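Local coordinates for protein beta-L-arabinobiosidase (Bacteroides thetaiotaomicron, PDB 5MQR) that probably hydrolyses terminal glycosidic linkages of plant pectin side chains, as a multidomain glycosidase that combines a sialidase-like beta propeller with a helical glycoside hydrolase domain, at residues A[26-31]-A[299-304]; A[278-283]-A[308-313]; A[893-898]-A[962-967]. One frame throughout, in Å; residues are numbered along the deposited sequence.

Interaction 1: residues A[26-31]-A[299-304]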
loop_
_atom_site.group_PDB
_atom_site.type_symbol
_atom_site.label_atom_id
_atom_site.label_comp_id
_atom_site.label_asym_id
_atom_site.label_seq_id
_atom_site.Cartn_x
_atom_site.Cartn_y
_atom_site.Cartn_z
ATOM N N ASP A 26 3.709 22.420 -15.141
ATOM C CA ASP A 26 3.883 23.846 -14.711
ATOM C C ASP A 26 4.892 24.105 -13.548
ATOM O O ASP A 26 5.949 24.690 -13.820
ATOM C CB ASP A 26 2.527 24.488 -14.387
ATOM C CG ASP A 26 2.589 26.020 -14.410
ATOM O OD1 ASP A 26 2.994 26.601 -15.452
ATOM O OD2 ASP A 26 2.216 26.636 -13.380
ATOM N N ARG A 27 4.574 23.749 -12.285
ATOM C CA ARG A 27 5.540 23.914 -11.146
ATOM C C ARG A 27 5.400 22.887 -10.032
ATOM O O ARG A 27 4.308 22.402 -9.757
ATOM C CB ARG A 27 5.400 25.284 -10.477
ATOM C CG ARG A 27 5.771 26.499 -11.318
ATOM C CD ARG A 27 7.241 26.577 -11.673
ATOM N NE ARG A 27 7.555 27.893 -12.238
ATOM C CZ ARG A 27 7.330 28.274 -13.496
ATOM N NH1 ARG A 27 6.804 27.433 -14.393
ATOM N NH2 ARG A 27 7.638 29.523 -13.857
ATOM N N ILE A 28 6.505 22.592 -9.355
ATOM C CA ILE A 28 6.467 21.778 -8.128
ATOM C C ILE A 28 5.578 22.477 -7.086
ATOM O O ILE A 28 5.667 23.681 -6.928
ATOM C CB ILE A 28 7.890 21.511 -7.556
ATOM C CG1 ILE A 28 8.673 20.568 -8.497
ATOM C CG2 ILE A 28 7.811 20.923 -6.148
ATOM C CD1 ILE A 28 10.154 20.394 -8.182
ATOM N N HIS A 29 4.708 21.719 -6.422
ATOM C CA HIS A 29 3.811 22.253 -5.396
ATOM C C HIS A 29 3.336 21.147 -4.460
ATOM O O HIS A 29 3.416 19.951 -4.795
ATOM C CB HIS A 29 2.621 23.009 -6.010
ATOM C CG HIS A 29 1.731 22.172 -6.878
ATOM N ND1 HIS A 29 2.161 21.576 -8.052
ATOM C CD2 HIS A 29 0.423 21.842 -6.753
ATOM C CE1 HIS A 29 1.162 20.896 -8.592
ATOM N NE2 HIS A 29 0.093 21.053 -7.832
ATOM N N TYR A 30 2.895 21.555 -3.272
ATOM C CA TYR A 30 2.399 20.641 -2.252
ATOM C C TYR A 30 0.939 20.944 -1.971
ATOM O O TYR A 30 0.613 22.060 -1.595
ATOM C CB TYR A 30 3.203 20.803 -0.972
ATOM C CG TYR A 30 2.712 19.981 0.212
ATOM C CD1 TYR A 30 2.839 18.590 0.229
ATOM C CD2 TYR A 30 2.146 20.602 1.341
ATOM C CE1 TYR A 30 2.417 17.837 1.327
ATOM C CE2 TYR A 30 1.730 19.856 2.439
ATOM C CZ TYR A 30 1.869 18.475 2.430
ATOM O OH TYR A 30 1.429 17.732 3.507
ATOM N N THR A 31 0.087 19.933 -2.147
ATOM C CA THR A 31 -1.340 20.013 -1.895
ATOM C C THR A 31 -1.789 19.136 -0.718
ATOM O O THR A 31 -2.977 19.095 -0.408
ATOM C CB THR A 31 -2.127 19.555 -3.130
ATOM O OG1 THR A 31 -1.805 18.183 -3.411
ATOM C CG2 THR A 31 -1.823 20.445 -4.338
ATOM N N LEU A 299 9.459 31.338 -8.347
ATOM C CA LEU A 299 8.780 31.551 -7.097
ATOM C C LEU A 299 8.883 30.332 -6.192
ATOM O O LEU A 299 9.201 29.222 -6.642
ATOM C CB LEU A 299 7.308 31.870 -7.361
ATOM C CG LEU A 299 7.021 33.089 -8.243
ATOM C CD1 LEU A 299 5.520 33.207 -8.474
ATOM C CD2 LEU A 299 7.597 34.385 -7.674
ATOM N N ARG A 300 8.573 30.561 -4.913
ATOM C CA ARG A 300 8.471 29.502 -3.929
ATOM C C ARG A 300 7.451 28.506 -4.410
ATOM O O ARG A 300 6.452 28.878 -4.998
ATOM C CB ARG A 300 8.028 30.036 -2.574
ATOM C CG ARG A 300 9.041 30.924 -1.864
ATOM C CD ARG A 300 8.451 31.508 -0.587
ATOM N NE ARG A 300 9.385 32.342 0.197
ATOM C CZ ARG A 300 10.028 31.971 1.319
ATOM N NH1 ARG A 300 9.909 30.748 1.850
ATOM N NH2 ARG A 300 10.830 32.843 1.929
ATOM N N ALA A 301 7.710 27.239 -4.136
ATOM C CA ALA A 301 6.817 26.159 -4.499
ATOM C C ALA A 301 5.610 26.245 -3.596
ATOM O O ALA A 301 5.747 26.193 -2.366
ATOM C CB ALA A 301 7.519 24.824 -4.331
ATOM N N LYS A 302 4.436 26.381 -4.200
ATOM C CA LYS A 302 3.228 26.684 -3.436
ATOM C C LYS A 302 2.927 25.533 -2.500
ATOM O O LYS A 302 3.077 24.358 -2.868
ATOM C CB LYS A 302 2.027 26.992 -4.355
ATOM C CG LYS A 302 2.201 28.337 -5.047
ATOM C CD LYS A 302 0.997 28.813 -5.851
ATOM C CE LYS A 302 1.294 30.217 -6.420
ATOM N NZ LYS A 302 0.064 30.913 -6.934
ATOM N N GLY A 303 2.578 25.883 -1.274
ATOM C CA GLY A 303 2.217 24.906 -0.265
ATOM C C GLY A 303 3.363 24.306 0.549
ATOM O O GLY A 303 3.126 23.821 1.675
ATOM N N PHE A 304 4.575 24.297 -0.008
ATOM C CA PHE A 304 5.739 23.783 0.706
ATOM C C PHE A 304 6.084 24.712 1.873
ATOM O O PHE A 304 6.127 25.943 1.737
ATOM C CB PHE A 304 6.971 23.619 -0.216
ATOM C CG PHE A 304 7.032 22.309 -0.923
ATOM C CD1 PHE A 304 6.439 22.141 -2.172
ATOM C CD2 PHE A 304 7.688 21.232 -0.349
ATOM C CE1 PHE A 304 6.472 20.912 -2.824
ATOM C CE2 PHE A 304 7.754 20.009 -1.007
ATOM C CZ PHE A 304 7.134 19.850 -2.244
HETATM O O HOH W 1 8.119 29.089 -9.451
HETATM O O HOH W 2 4.498 26.141 -7.354
#
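Tyr30 and Phe304 form the close-packed half of this contact. Tyr30 CB lies over one face of the Phe304 ring, 3.9 Å from its centroid, a CH-pi contact; farther out the Tyr30 ring turns its edge toward that face, with the planes at 52°. CG of Tyr30 is anti to the backbone N (chi1 175°), and the ring is carried past Gly303, whose O meets Tyr30 CD2 at the ring edge at 3.4 Å. Ile28 adds an apolar flank, its CG2 resting 3.6 Å from Phe304 CE1. The backbone contributes one bond across the segments, Tyr30 N to Lys302 O at 2.8 Å and nearly straight (173°). Residues 301-304 make a type II beta turn; Gly303 has positive phi, and a CB there would clash with Tyr30 O, so the close approach depends on its lacking a side chain.

Toward Arg27 and Leu299 the segments separate and water takes over. One water donates to Ile28 O at 2.8 Å and accepts from Lys302 N; a second accepts from Arg27 NE at 3.1 Å and from Leu299 N at 2.8 Å. The Lys302 side chain leads away from the contact.

Strand 29-30 runs parallel to strand 344-345, where backbone bonds join His29 to Leu343 and Tyr345. Within the 299-304 segment, the backbone of Ala301 bonds to Ala282, and Ile28 packs on strands 275-278 and 283-287, which places the N-terminal strand against the blade-like sheet ending in strand 299-300.

Interaction 2: residues A[278-283]-A[308-313]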
loop_
_atom_site.group_PDB
_atom_site.type_symbol
_atom_site.label_atom_id
_atom_site.label_comp_id
_atom_site.label_asym_id
_atom_site.label_seq_id
_atom_site.Cartn_x
_atom_site.Cartn_y
_atom_site.Cartn_z
ATOM N N LEU A 278 14.923 22.903 -7.926
ATOM C CA LEU A 278 14.663 23.355 -6.566
ATOM C C LEU A 278 15.912 24.081 -6.051
ATOM O O LEU A 278 17.055 23.737 -6.400
ATOM C CB LEU A 278 14.324 22.192 -5.627
ATOM C CG LEU A 278 12.963 21.540 -5.870
ATOM C CD1 LEU A 278 12.864 20.147 -5.260
ATOM C CD2 LEU A 278 11.824 22.410 -5.359
ATOM N N TRP A 279 15.657 25.090 -5.233
ATOM C CA TRP A 279 16.675 25.820 -4.542
ATOM C C TRP A 279 16.196 26.010 -3.104
ATOM O O TRP A 279 15.070 25.637 -2.760
ATOM C CB TRP A 279 16.824 27.183 -5.194
ATOM C CG TRP A 279 17.383 27.258 -6.602
ATOM C CD1 TRP A 279 18.719 27.333 -6.966
ATOM C CD2 TRP A 279 16.636 27.412 -7.815
ATOM N NE1 TRP A 279 18.829 27.473 -8.324
ATOM C CE2 TRP A 279 17.574 27.536 -8.871
ATOM C CE3 TRP A 279 15.270 27.429 -8.116
ATOM C CZ2 TRP A 279 17.181 27.683 -10.211
ATOM C CZ3 TRP A 279 14.869 27.578 -9.451
ATOM C CH2 TRP A 279 15.829 27.703 -10.481
ATOM N N LYS A 280 17.029 26.616 -2.271
ATOM C CA LYS A 280 16.610 27.044 -0.929
ATOM C C LYS A 280 15.307 27.864 -0.924
ATOM O O LYS A 280 15.028 28.639 -1.874
ATOM C CB LYS A 280 17.695 27.892 -0.282
ATOM C CG LYS A 280 18.873 27.104 0.247
ATOM C CD LYS A 280 19.675 27.955 1.222
ATOM C CE LYS A 280 20.873 27.187 1.743
ATOM N NZ LYS A 280 21.438 27.919 2.907
ATOM N N HIS A 281 14.529 27.691 0.150
ATOM C CA HIS A 281 13.160 28.260 0.290
ATOM C C HIS A 281 12.169 27.599 -0.656
ATOM O O HIS A 281 11.073 28.104 -0.886
ATOM C CB HIS A 281 13.140 29.791 0.121
ATOM C CG HIS A 281 14.077 30.503 1.043
ATOM N ND1 HIS A 281 13.787 30.716 2.378
ATOM C CD2 HIS A 281 15.304 31.036 0.833
ATOM C CE1 HIS A 281 14.794 31.352 2.949
ATOM N NE2 HIS A 281 15.726 31.559 2.033
ATOM N N ALA A 282 12.560 26.442 -1.175
ATOM C CA ALA A 282 11.839 25.761 -2.214
ATOM C C ALA A 282 11.444 26.666 -3.397
ATOM O O ALA A 282 10.392 26.475 -3.993
ATOM C CB ALA A 282 10.641 25.046 -1.602
ATOM N N LEU A 283 12.296 27.631 -3.761
ATOM C CA LEU A 283 12.160 28.253 -5.079
ATOM C C LEU A 283 12.245 27.132 -6.129
ATOM O O LEU A 283 12.935 26.106 -5.947
ATOM C CB LEU A 283 13.211 29.330 -5.364
ATOM C CG LEU A 283 13.237 30.581 -4.461
ATOM C CD1 LEU A 283 14.359 31.518 -4.856
ATOM C CD2 LEU A 283 11.938 31.360 -4.461
ATOM N N ASN A 308 15.563 27.755 5.026
ATOM C CA ASN A 308 16.910 28.066 4.658
ATOM C C ASN A 308 17.858 26.875 4.637
ATOM O O ASN A 308 19.023 27.035 4.325
ATOM C CB ASN A 308 17.443 29.066 5.688
ATOM C CG ASN A 308 18.229 30.156 5.036
ATOM O OD1 ASN A 308 17.730 30.795 4.113
ATOM N ND2 ASN A 308 19.471 30.366 5.478
ATOM N N ALA A 309 17.378 25.692 4.990
ATOM C CA ALA A 309 18.262 24.563 5.248
ATOM C C ALA A 309 18.323 23.519 4.103
ATOM O O ALA A 309 18.657 22.351 4.361
ATOM C CB ALA A 309 17.854 23.915 6.561
ATOM N N LYS A 310 18.044 23.971 2.871
ATOM C CA LYS A 310 17.942 23.153 1.630
ATOM C C LYS A 310 16.726 22.206 1.531
ATOM O O LYS A 310 16.211 21.689 2.527
ATOM C CB LYS A 310 19.180 22.291 1.358
ATOM C CG LYS A 310 20.504 23.000 1.228
ATOM C CD LYS A 310 21.596 21.991 0.879
ATOM C CE LYS A 310 22.955 22.676 0.720
ATOM N NZ LYS A 310 24.052 21.744 0.337
ATOM N N ILE A 311 16.320 21.963 0.291
ATOM C CA ILE A 311 15.347 20.935 -0.041
ATOM C C ILE A 311 15.967 20.077 -1.160
ATOM O O ILE A 311 16.608 20.593 -2.088
ATOM C CB ILE A 311 13.996 21.553 -0.442
ATOM C CG1 ILE A 311 13.035 20.471 -0.979
ATOM C CG2 ILE A 311 14.174 22.661 -1.472
ATOM C CD1 ILE A 311 11.562 20.883 -0.969
ATOM N N TRP A 312 15.827 18.769 -1.025
ATOM C CA TRP A 312 16.337 17.831 -1.988
ATOM C C TRP A 312 15.176 17.131 -2.643
ATOM O O TRP A 312 14.327 16.580 -1.956
ATOM C CB TRP A 312 17.164 16.774 -1.285
ATOM C CG TRP A 312 17.548 15.656 -2.184
ATOM C CD1 TRP A 312 17.035 14.400 -2.190
ATOM C CD2 TRP A 312 18.491 15.715 -3.248
ATOM N NE1 TRP A 312 17.621 13.658 -3.163
ATOM C CE2 TRP A 312 18.522 14.438 -3.839
ATOM C CE3 TRP A 312 19.332 16.719 -3.751
ATOM C CZ2 TRP A 312 19.370 14.128 -4.925
ATOM C CZ3 TRP A 312 20.172 16.415 -4.817
ATOM C CH2 TRP A 312 20.194 15.121 -5.385
ATOM N N GLY A 313 15.170 17.114 -3.957
ATOM C CA GLY A 313 14.170 16.379 -4.720
ATOM C C GLY A 313 14.832 15.421 -5.698
ATOM O O GLY A 313 15.845 15.749 -6.283
#
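Lys280 and Asn308 meet at a slant, the extended lysine chain passing along the backbone carbonyl of Asn308 rather than beside its amide. Lys280 CD lies 3.3 Å from Asn308 O, and the chain then ends with NZ donating to that same oxygen at 2.9 Å; the C=O...N angle of 162° puts the ammonium almost in line with the carbonyl. His281 is related to Asn308 differently: the two side chains run side by side and point the same way, with ring and amide planes 55° apart, and His281 NE2 comes within 3.0 Å of Asn308 OD1.

The other half of the contact is apolar and is built on Ile311. Its CG1 is anti to the backbone N (chi1 172°), which leaves CG2 between the backbone N and the carbonyl carbon, directed into the 278-283 loop. There CG2 sits 3.4 Å from Trp279 O, 4.2 Å from Leu278 CB and 4.3 Å from Ala282 CB. Leu278 reaches farther along, its CD1 lying 4.0 Å from Gly313 CA; a CB on that glycine would collide with the leucine methyl. The loop itself is closed by Trp279 N bonding to Leu283 O.

Lys280 NZ also bonds to OH of the phosphotyrosine at position 371, so one buried ammonium serves two oxygens. A methionine in place of Lys280 would probably leave Asn308 O and the phosphotyrosine OH without their common donor and remove the positive charge. The chemistry thus divides in two: a methyl-lined seam at Ile311, and a polar end whose lysine ties both segments to a phosphorylated residue, probably helped by that group's negative charge.

Interaction 3: residues A[893-898]-A[962-967]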
loop_
_atom_site.group_PDB
_atom_site.type_symbol
_atom_site.label_atom_id
_atom_site.label_comp_id
_atom_site.label_asym_id
_atom_site.label_seq_id
_atom_site.Cartn_x
_atom_site.Cartn_y
_atom_site.Cartn_z
ATOM N N TYR A 893 -22.355 -21.221 -17.202
ATOM C CA TYR A 893 -22.371 -21.090 -15.735
ATOM C C TYR A 893 -21.678 -22.279 -15.053
ATOM O O TYR A 893 -21.113 -22.130 -13.976
ATOM C CB TYR A 893 -23.820 -20.954 -15.236
ATOM C CG TYR A 893 -23.988 -20.564 -13.811
ATOM C CD1 TYR A 893 -23.895 -21.505 -12.819
ATOM C CD2 TYR A 893 -24.322 -19.260 -13.456
ATOM C CE1 TYR A 893 -24.035 -21.157 -11.491
ATOM C CE2 TYR A 893 -24.500 -18.898 -12.133
ATOM C CZ TYR A 893 -24.354 -19.858 -11.145
ATOM O OH TYR A 893 -24.524 -19.552 -9.806
ATOM N N PHE A 894 -21.719 -23.447 -15.689
ATOM C CA PHE A 894 -21.094 -24.646 -15.145
ATOM C C PHE A 894 -19.971 -25.159 -16.019
ATOM O O PHE A 894 -19.568 -26.310 -15.893
ATOM C CB PHE A 894 -22.158 -25.731 -14.939
ATOM C CG PHE A 894 -23.339 -25.263 -14.171
ATOM C CD1 PHE A 894 -23.341 -25.289 -12.789
ATOM C CD2 PHE A 894 -24.437 -24.761 -14.820
ATOM C CE1 PHE A 894 -24.437 -24.820 -12.065
ATOM C CE2 PHE A 894 -25.536 -24.297 -14.110
ATOM C CZ PHE A 894 -25.543 -24.330 -12.728
ATOM N N ASN A 895 -19.449 -24.303 -16.887
ATOM C CA ASN A 895 -18.409 -24.692 -17.854
ATOM C C ASN A 895 -18.750 -25.994 -18.612
ATOM O O ASN A 895 -17.887 -26.834 -18.845
ATOM C CB ASN A 895 -17.045 -24.809 -17.146
ATOM C CG ASN A 895 -16.620 -23.505 -16.493
ATOM O OD1 ASN A 895 -16.274 -22.550 -17.168
ATOM N ND2 ASN A 895 -16.662 -23.459 -15.189
ATOM N N LEU A 896 -20.020 -26.139 -18.986
ATOM C CA LEU A 896 -20.478 -27.342 -19.676
ATOM C C LEU A 896 -19.895 -27.488 -21.084
ATOM O O LEU A 896 -19.385 -28.559 -21.421
ATOM C CB LEU A 896 -22.018 -27.405 -19.694
ATOM C CG LEU A 896 -22.722 -28.652 -20.231
ATOM C CD1 LEU A 896 -24.180 -28.689 -19.785
ATOM C CD2 LEU A 896 -22.660 -28.720 -21.746
ATOM N N PRO A 897 -20.003 -26.441 -21.930
ATOM C CA PRO A 897 -19.611 -26.702 -23.333
ATOM C C PRO A 897 -18.117 -26.938 -23.514
ATOM O O PRO A 897 -17.320 -26.506 -22.692
ATOM C CB PRO A 897 -20.054 -25.427 -24.066
ATOM C CG PRO A 897 -21.129 -24.850 -23.176
ATOM C CD PRO A 897 -20.594 -25.095 -21.792
ATOM N N ASP A 898 -17.793 -27.666 -24.576
ATOM C CA ASP A 898 -16.447 -27.791 -25.111
ATOM C C ASP A 898 -15.865 -26.472 -25.570
ATOM O O ASP A 898 -16.585 -25.495 -25.808
ATOM C CB ASP A 898 -16.445 -28.738 -26.334
ATOM C CG ASP A 898 -16.603 -30.175 -25.939
ATOM O OD1 ASP A 898 -15.931 -30.548 -24.954
ATOM O OD2 ASP A 898 -17.381 -30.926 -26.592
HETATM N N MSE A 962 -15.003 -16.188 -20.393
HETATM C CA MSE A 962 -13.829 -15.334 -20.605
HETATM C C MSE A 962 -12.596 -15.819 -19.878
HETATM O O MSE A 962 -11.470 -15.642 -20.368
HETATM C CB MSE A 962 -14.159 -13.910 -20.218
HETATM C CG MSE A 962 -15.097 -13.327 -21.270
HETATM SE SE MSE A 962 -15.688 -11.530 -20.732
HETATM C CE MSE A 962 -14.023 -10.607 -21.214
ATOM N N ASN A 963 -12.781 -16.435 -18.718
ATOM C CA ASN A 963 -11.662 -17.001 -17.977
ATOM C C ASN A 963 -11.184 -18.361 -18.482
ATOM O O ASN A 963 -9.989 -18.599 -18.480
ATOM C CB ASN A 963 -11.999 -17.145 -16.490
ATOM C CG ASN A 963 -11.803 -15.871 -15.734
ATOM O OD1 ASN A 963 -10.710 -15.627 -15.223
ATOM N ND2 ASN A 963 -12.846 -15.035 -15.662
ATOM N N ASN A 964 -12.102 -19.247 -18.882
ATOM C CA ASN A 964 -11.765 -20.663 -19.050
ATOM C C ASN A 964 -11.723 -21.127 -20.501
ATOM O O ASN A 964 -11.311 -22.236 -20.750
ATOM C CB ASN A 964 -12.734 -21.543 -18.239
ATOM C CG ASN A 964 -12.735 -21.206 -16.766
ATOM O OD1 ASN A 964 -11.728 -20.780 -16.216
ATOM N ND2 ASN A 964 -13.870 -21.384 -16.119
ATOM N N TYR A 965 -12.118 -20.284 -21.454
ATOM C CA TYR A 965 -12.246 -20.693 -22.853
ATOM C C TYR A 965 -11.349 -19.798 -23.728
ATOM O O TYR A 965 -11.261 -18.602 -23.477
ATOM C CB TYR A 965 -13.707 -20.605 -23.318
ATOM C CG TYR A 965 -14.637 -21.631 -22.685
ATOM C CD1 TYR A 965 -14.996 -21.555 -21.334
ATOM C CD2 TYR A 965 -15.185 -22.670 -23.449
ATOM C CE1 TYR A 965 -15.848 -22.497 -20.762
ATOM C CE2 TYR A 965 -16.026 -23.606 -22.889
ATOM C CZ TYR A 965 -16.354 -23.517 -21.545
ATOM O OH TYR A 965 -17.189 -24.452 -20.996
ATOM N N PRO A 966 -10.669 -20.382 -24.736
ATOM C CA PRO A 966 -9.900 -19.571 -25.678
ATOM C C PRO A 966 -10.887 -18.933 -26.647
ATOM O O PRO A 966 -11.556 -19.608 -27.407
ATOM C CB PRO A 966 -8.995 -20.590 -26.377
ATOM C CG PRO A 966 -9.787 -21.868 -26.348
ATOM C CD PRO A 966 -10.715 -21.800 -25.149
ATOM N N GLN A 967 -10.955 -17.630 -26.622
ATOM C CA GLN A 967 -12.172 -16.946 -26.929
ATOM C C GLN A 967 -11.804 -15.602 -27.500
ATOM O O GLN A 967 -11.011 -14.903 -26.915
ATOM C CB GLN A 967 -12.861 -16.826 -25.582
ATOM C CG GLN A 967 -14.131 -16.071 -25.517
ATOM C CD GLN A 967 -13.968 -14.585 -25.541
ATOM O OE1 GLN A 967 -14.584 -13.946 -26.364
ATOM N NE2 GLN A 967 -13.164 -14.029 -24.648
#
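The edge of the Tyr965 ring is met by three oxygens of the opposite segment, a polar surround for an aromatic side chain: Asn895 OD1, Pro897 O and Asp898 O all lie near the ring plane. OD1 comes 3.6 Å from CE1 of Tyr965, and Asp898 O comes 3.5 Å from CE2. At the end of the ring the phenol OH donates to Pro897 O at 2.7 Å, from a position tilted 19° from the carbonyl plane. Pro897 CD also touches this OH, at 3.6 Å.

The Asn895 amide is nearly coplanar with the tyrosine ring but not with its second partner. Asn964 ND2 gives OD1 of Asn895 a straight bond of 2.9 Å (168° at the hydrogen), approaching from above the carbonyl plane rather than along a lone pair. Asn895 is the C-prime residue of the Schellman motif that ends helix 890-893, with a phi of 48°.

The contact therefore joins the end of one helix to that of another: Asn964 closes helix 948-964, and Tyr965 is the first residue to leave it. Trp892 meets the Tyr965 ring edge-to-face, Asp898 forms a salt bridge to Lys857 of helix 843-864, and Leu896 turns to helix 820-839, within a domain consistent with the alpha/alpha barrel of six-hairpin glycosidases.

Overall arrangement
Interactions 1 and 2 are neighbours, with centres about 11 Å apart, and they touch: Ala301 N lies 2.8 Å from Ala282 O, probably a hydrogen bond. Their segments alternate along the chain, in the order 26-31, 278-283, 299-304, 308-313. Strands 275-278, 283-287 and 299-300 belong to one four-stranded sheet and strand 311-315 opens the next, consistent with successive propeller blades, against which the N-terminal segment is brought back. Interaction 3 follows later in the chain, in the helical glycoside hydrolase domain, on the opposite side of the molecule's centre, its centre about 53 Å and 59 Å from the centres of interactions 1 and 2. The contacts thus fall in two separate modules, two in the propeller and one in the helical domain.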